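Local coordinates for prenyltransference for protein (Lavandula lanata, PDB 5HC8) that catalyses the head-to-middle condensation of two molecules of dimethylallyl diphosphate to lavandulyl diphosphate, probably with magnesium as cofactor, at residues V16-D21 / K58-W63. Residues are numbered along the deposited sequence; the frame is centred on the assembly and turned at random.
Sequences VAIIID and KLLTIW. With MG (magnesium ion), chain B; ISY (3-methylbut-3-enylsulfanyl(phosphonooxy)phosphinic acid), chain F; PIS (trihydrogen thiodiphosphate), chain C.
With CG anti to the backbone N (chi1 -167°), the Trp63 indole lies alongside Ile19, whose CG1 comes 3.8 Å from Trp63 CE3. Ile19 CG2 lies at the edge of the indole, in its plane, while the five-carbon chain of the bound 3-methylbut-3-enylsulfanyl diphosphate analogue (ISY) covers one ring face, C12 standing 3.4 Å from Trp63 CE3. Phe203 stacks on the same indole, and NE1 is hydrogen-bonded to the carbonyl of Tyr142. Replacing Trp63 by an alanine would probably strip the ligand's hydrocarbon chain of this flat wall and leave Ile19 without its flank. Ile20, its CG1 between backbone N and carbonyl carbon (chi1 65°), packs CG1 at 3.3 Å from Trp63 O, a buried carbonyl that finds no hydrogen-bond partner, and sets CG2 against Ile62 CG2.

Such a pocket illustrates how a parallel sheet presents substrates at the C-terminal ends of its strands, here in the cis-prenyltransferase fold. Strands 15-19 and 59-65 are central neighbours, joined by a helical crossover, and hydrogen bonds alternate between them: Val16 N to Leu59 O, Thr61 N to Val16 O, Ile18 N to Thr61 O, and Trp63 N to Ile18 O, the last nearly straight at 173°. On the face carrying Val16, Ile18, Leu60 and Ile62, Leu60 CD1 reaches Val16 CB at 4.0 Å, and helix 34-54 covers Ile18, Leu60 and Ile62. The other face pairs Ala17 CB with Thr61 CB; the Thr61 hydroxyl is hydrogen-bonded to His15. Just past the strand, magnesium has six ligating atoms: Asp21 OD1 at 2.1 Å, S1 and O2 of the thiodiphosphate, O7 of ISY and two waters, while Asp21 OD2 forms a salt bridge with Arg193.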
ATOM      1  N   VAL A  16       5.614 -13.592   5.113  1.00 21.49           N
ATOM      2  CA  VAL A  16       5.503 -13.514   3.634  1.00 22.99           C
ATOM      3  C   VAL A  16       4.030 -13.569   3.252  1.00 20.74           C
ATOM      4  O   VAL A  16       3.309 -14.465   3.776  1.00 22.83           O
ATOM      5  CB  VAL A  16       6.306 -14.664   2.918  1.00 22.32           C
ATOM      6  CG1 VAL A  16       6.122 -14.615   1.376  1.00 26.43           C
ATOM      7  CG2 VAL A  16       7.784 -14.538   3.271  1.00 25.43           C
ATOM      8  N   ALA A  17       3.584 -12.665   2.353  1.00 22.01           N
ATOM      9  CA  ALA A  17       2.224 -12.681   1.884  1.00 21.00           C
ATOM     10  C   ALA A  17       2.182 -12.813   0.415  1.00 22.01           C
ATOM     11  O   ALA A  17       2.973 -12.211  -0.284  1.00 20.49           O
ATOM     12  CB  ALA A  17       1.443 -11.407   2.305  1.00 20.52           C
ATOM     13  N   ILE A  18       1.177 -13.533  -0.063  1.00 24.04           N
ATOM     14  CA  ILE A  18       1.014 -13.794  -1.465  1.00 23.30           C
ATOM     15  C   ILE A  18      -0.338 -13.410  -2.040  1.00 22.72           C
ATOM     16  O   ILE A  18      -1.373 -13.800  -1.519  1.00 22.93           O
ATOM     17  CB  ILE A  18       1.199 -15.310  -1.767  1.00 23.93           C
ATOM     18  CG1 ILE A  18       2.589 -15.771  -1.283  1.00 26.67           C
ATOM     19  CG2 ILE A  18       1.065 -15.564  -3.249  1.00 24.73           C
ATOM     20  CD1 ILE A  18       2.890 -17.249  -1.514  1.00 28.39           C
ATOM     21  N   ILE A  19      -0.313 -12.605  -3.086  1.00 20.09           N
ATOM     22  CA  ILE A  19      -1.505 -12.308  -3.896  1.00 23.26           C
ATOM     23  C   ILE A  19      -1.570 -13.218  -5.104  1.00 22.01           C
ATOM     24  O   ILE A  19      -0.764 -13.117  -6.018  1.00 21.78           O
ATOM     25  CB  ILE A  19      -1.496 -10.820  -4.347  1.00 24.02           C
ATOM     26  CG1 ILE A  19      -1.513  -9.889  -3.139  1.00 23.99           C
ATOM     27  CG2 ILE A  19      -2.640 -10.472  -5.272  1.00 25.93           C
ATOM     28  CD1 ILE A  19      -1.440  -8.423  -3.499  1.00 23.83           C
ATOM     29  N   ILE A  20      -2.572 -14.101  -5.129  1.00 22.11           N
ATOM     30  CA  ILE A  20      -2.779 -15.037  -6.229  1.00 23.82           C
ATOM     31  C   ILE A  20      -3.605 -14.385  -7.314  1.00 23.48           C
ATOM     32  O   ILE A  20      -4.543 -13.602  -7.049  1.00 23.62           O
ATOM     33  CB  ILE A  20      -3.409 -16.406  -5.714  1.00 24.36           C
ATOM     34  CG1 ILE A  20      -4.805 -16.214  -5.164  1.00 28.65           C
ATOM     35  CG2 ILE A  20      -2.540 -17.022  -4.593  1.00 27.45           C
ATOM     36  CD1 ILE A  20      -5.375 -17.437  -4.491  1.00 31.67           C
ATOM     37  N   ASP A  21      -3.223 -14.655  -8.553  1.00 24.30           N
ATOM     38  CA  ASP A  21      -3.827 -14.001  -9.685  1.00 23.87           C
ATOM     39  C   ASP A  21      -3.471 -14.757 -10.956  1.00 24.00           C
ATOM     40  O   ASP A  21      -2.490 -15.527 -10.969  1.00 24.05           O
ATOM     41  CB  ASP A  21      -3.355 -12.530  -9.728  1.00 26.74           C
ATOM     42  CG  ASP A  21      -4.321 -11.601 -10.490  1.00 26.63           C
ATOM     43  OD1 ASP A  21      -5.499 -11.972 -10.488  1.00 25.83           O
ATOM     44  OD2 ASP A  21      -3.871 -10.608 -11.129  1.00 25.35           O
ATOM     45  N   LYS A  58       7.963 -17.514   9.532  1.00 27.34           N
ATOM     46  CA  LYS A  58       7.150 -17.595  10.720  1.00 29.64           C
ATOM     47  C   LYS A  58       5.669 -17.412  10.426  1.00 28.36           C
ATOM     48  O   LYS A  58       4.856 -18.011  11.065  1.00 25.75           O
ATOM     49  CB  LYS A  58       7.610 -16.605  11.743  1.00 34.73           C
ATOM     50  CG  LYS A  58       9.007 -16.943  12.277  1.00 35.12           C
ATOM     51  CD  LYS A  58       9.477 -15.869  13.205  1.00 44.83           C
ATOM     52  CE  LYS A  58      10.876 -16.182  13.764  1.00 55.17           C
ATOM     53  NZ  LYS A  58      11.471 -14.924  14.317  1.00 61.83           N
ATOM     54  N   LEU A  59       5.352 -16.618   9.426  1.00 24.87           N
ATOM     55  CA  LEU A  59       3.980 -16.498   8.981  1.00 25.93           C
ATOM     56  C   LEU A  59       3.883 -16.408   7.466  1.00 24.27           C
ATOM     57  O   LEU A  59       4.568 -15.610   6.853  1.00 25.30           O
ATOM     58  CB  LEU A  59       3.362 -15.269   9.719  1.00 24.74           C
ATOM     59  CG  LEU A  59       2.082 -14.772   9.021  1.00 25.38           C
ATOM     60  CD1 LEU A  59       1.010 -15.813   9.103  1.00 27.15           C
ATOM     61  CD2 LEU A  59       1.679 -13.463   9.675  1.00 25.69           C
ATOM     62  N   LEU A  60       3.064 -17.261   6.871  1.00 23.91           N
ATOM     63  CA  LEU A  60       2.738 -17.192   5.441  1.00 24.80           C
ATOM     64  C   LEU A  60       1.251 -16.850   5.318  1.00 25.51           C
ATOM     65  O   LEU A  60       0.400 -17.577   5.866  1.00 23.60           O
ATOM     66  CB  LEU A  60       2.877 -18.509   4.780  1.00 24.73           C
ATOM     67  CG  LEU A  60       2.641 -18.462   3.260  1.00 26.21           C
ATOM     68  CD1 LEU A  60       3.790 -17.719   2.559  1.00 27.45           C
ATOM     69  CD2 LEU A  60       2.458 -19.836   2.679  1.00 28.23           C
ATOM     70  N   THR A  61       0.960 -15.746   4.667  1.00 23.62           N
ATOM     71  CA  THR A  61      -0.443 -15.373   4.354  1.00 23.44           C
ATOM     72  C   THR A  61      -0.737 -15.560   2.883  1.00 25.56           C
ATOM     73  O   THR A  61       0.029 -15.075   2.039  1.00 23.22           O
ATOM     74  CB  THR A  61      -0.686 -13.920   4.744  1.00 23.63           C
ATOM     75  OG1 THR A  61      -0.565 -13.761   6.157  1.00 27.25           O
ATOM     76  CG2 THR A  61      -2.105 -13.513   4.341  1.00 27.38           C
ATOM     77  N   ILE A  62      -1.806 -16.293   2.557  1.00 24.16           N
ATOM     78  CA  ILE A  62      -2.262 -16.409   1.178  1.00 24.23           C
ATOM     79  C   ILE A  62      -3.609 -15.711   1.066  1.00 23.99           C
ATOM     80  O   ILE A  62      -4.566 -15.977   1.812  1.00 23.16           O
ATOM     81  CB  ILE A  62      -2.402 -17.862   0.699  1.00 25.51           C
ATOM     82  CG1 ILE A  62      -1.045 -18.558   0.727  1.00 24.97           C
ATOM     83  CG2 ILE A  62      -3.076 -17.924  -0.660  1.00 31.63           C
ATOM     84  CD1 ILE A  62      -1.108 -20.074   0.438  1.00 26.08           C
ATOM     85  N   TRP A  63      -3.677 -14.724   0.192  1.00 23.09           N
ATOM     86  CA  TRP A  63      -4.955 -13.999  -0.032  1.00 24.57           C
ATOM     87  C   TRP A  63      -5.753 -14.686  -1.090  1.00 25.73           C
ATOM     88  O   TRP A  63      -5.272 -14.839  -2.221  1.00 27.13           O
ATOM     89  CB  TRP A  63      -4.711 -12.600  -0.537  1.00 25.79           C
ATOM     90  CG  TRP A  63      -5.894 -11.670  -0.523  1.00 24.25           C
ATOM     91  CD1 TRP A  63      -6.976 -11.638   0.349  1.00 25.71           C
ATOM     92  CD2 TRP A  63      -6.057 -10.544  -1.373  1.00 23.73           C
ATOM     93  NE1 TRP A  63      -7.768 -10.552   0.057  1.00 23.75           N
ATOM     94  CE2 TRP A  63      -7.190  -9.836  -0.943  1.00 23.68           C
ATOM     95  CE3 TRP A  63      -5.284  -9.998  -2.393  1.00 26.00           C
ATOM     96  CZ2 TRP A  63      -7.626  -8.673  -1.602  1.00 22.90           C
ATOM     97  CZ3 TRP A  63      -5.740  -8.895  -3.021  1.00 25.81           C
ATOM     98  CH2 TRP A  63      -6.855  -8.223  -2.595  1.00 23.41           C
TER
HETATM   99 MG    MG B 401      -7.193 -11.259 -11.552  1.00 31.15          MG
HETATM  100  P1  ISY F 405      -7.676  -6.964  -9.874  1.00 31.31           P
HETATM  101  O2  ISY F 405      -8.262  -8.000  -8.721  1.00 34.67           O
HETATM  102  P3  ISY F 405      -8.123  -9.569  -8.639  1.00 33.65           P
HETATM  103  O4  ISY F 405      -6.405  -7.567 -10.594  1.00 36.30           O
HETATM  104  O5  ISY F 405      -7.393  -5.534  -9.332  1.00 31.38           O
HETATM  105  O6  ISY F 405      -8.810  -6.853 -10.884  1.00 33.52           O
HETATM  106  O7  ISY F 405      -8.141 -10.176  -9.995  1.00 31.62           O
HETATM  107  O8  ISY F 405      -9.184 -10.107  -7.571  1.00 33.91           O
HETATM  108  S9  ISY F 405      -6.135  -9.877  -7.922  1.00 34.30           S
HETATM  109  C10 ISY F 405      -6.384  -9.668  -6.175  1.00 36.99           C
HETATM  110  C11 ISY F 405      -6.192 -11.078  -5.677  1.00 40.63           C
HETATM  111  C12 ISY F 405      -7.156 -11.715  -4.717  1.00 35.30           C
HETATM  112  C13 ISY F 405      -6.893 -13.078  -4.266  1.00 37.95           C
HETATM  113  C14 ISY F 405      -8.452 -11.079  -4.378  1.00 36.43           C
HETATM  114  P1  PIS C 402      -7.412 -13.472 -13.878  1.00 32.20           P
HETATM  115  O1  PIS C 402      -8.203 -14.442 -12.871  1.00 31.06           O
HETATM  116  P2  PIS C 402      -8.167 -14.514 -11.283  1.00 30.50           P
HETATM  117  S1  PIS C 402      -8.307 -12.928 -10.859  1.00 45.48           S
HETATM  118  O2  PIS C 402      -6.480 -12.471 -13.160  1.00 30.55           O
HETATM  119  O3  PIS C 402      -6.633 -14.340 -14.865  1.00 31.66           O
HETATM  120  O4  PIS C 402      -6.822 -15.072 -10.973  1.00 29.23           O
HETATM  121  O5  PIS C 402      -8.544 -12.616 -14.530  1.00 31.46           O
HETATM  122  O6  PIS C 402      -9.440 -15.396 -10.869  1.00 33.77           O
HETATM  123  O   HOH W   1      -6.110  -9.623 -12.143  1.00 27.26           O
HETATM  124  O   HOH W   2      -8.886 -10.637 -12.874  1.00 33.18           O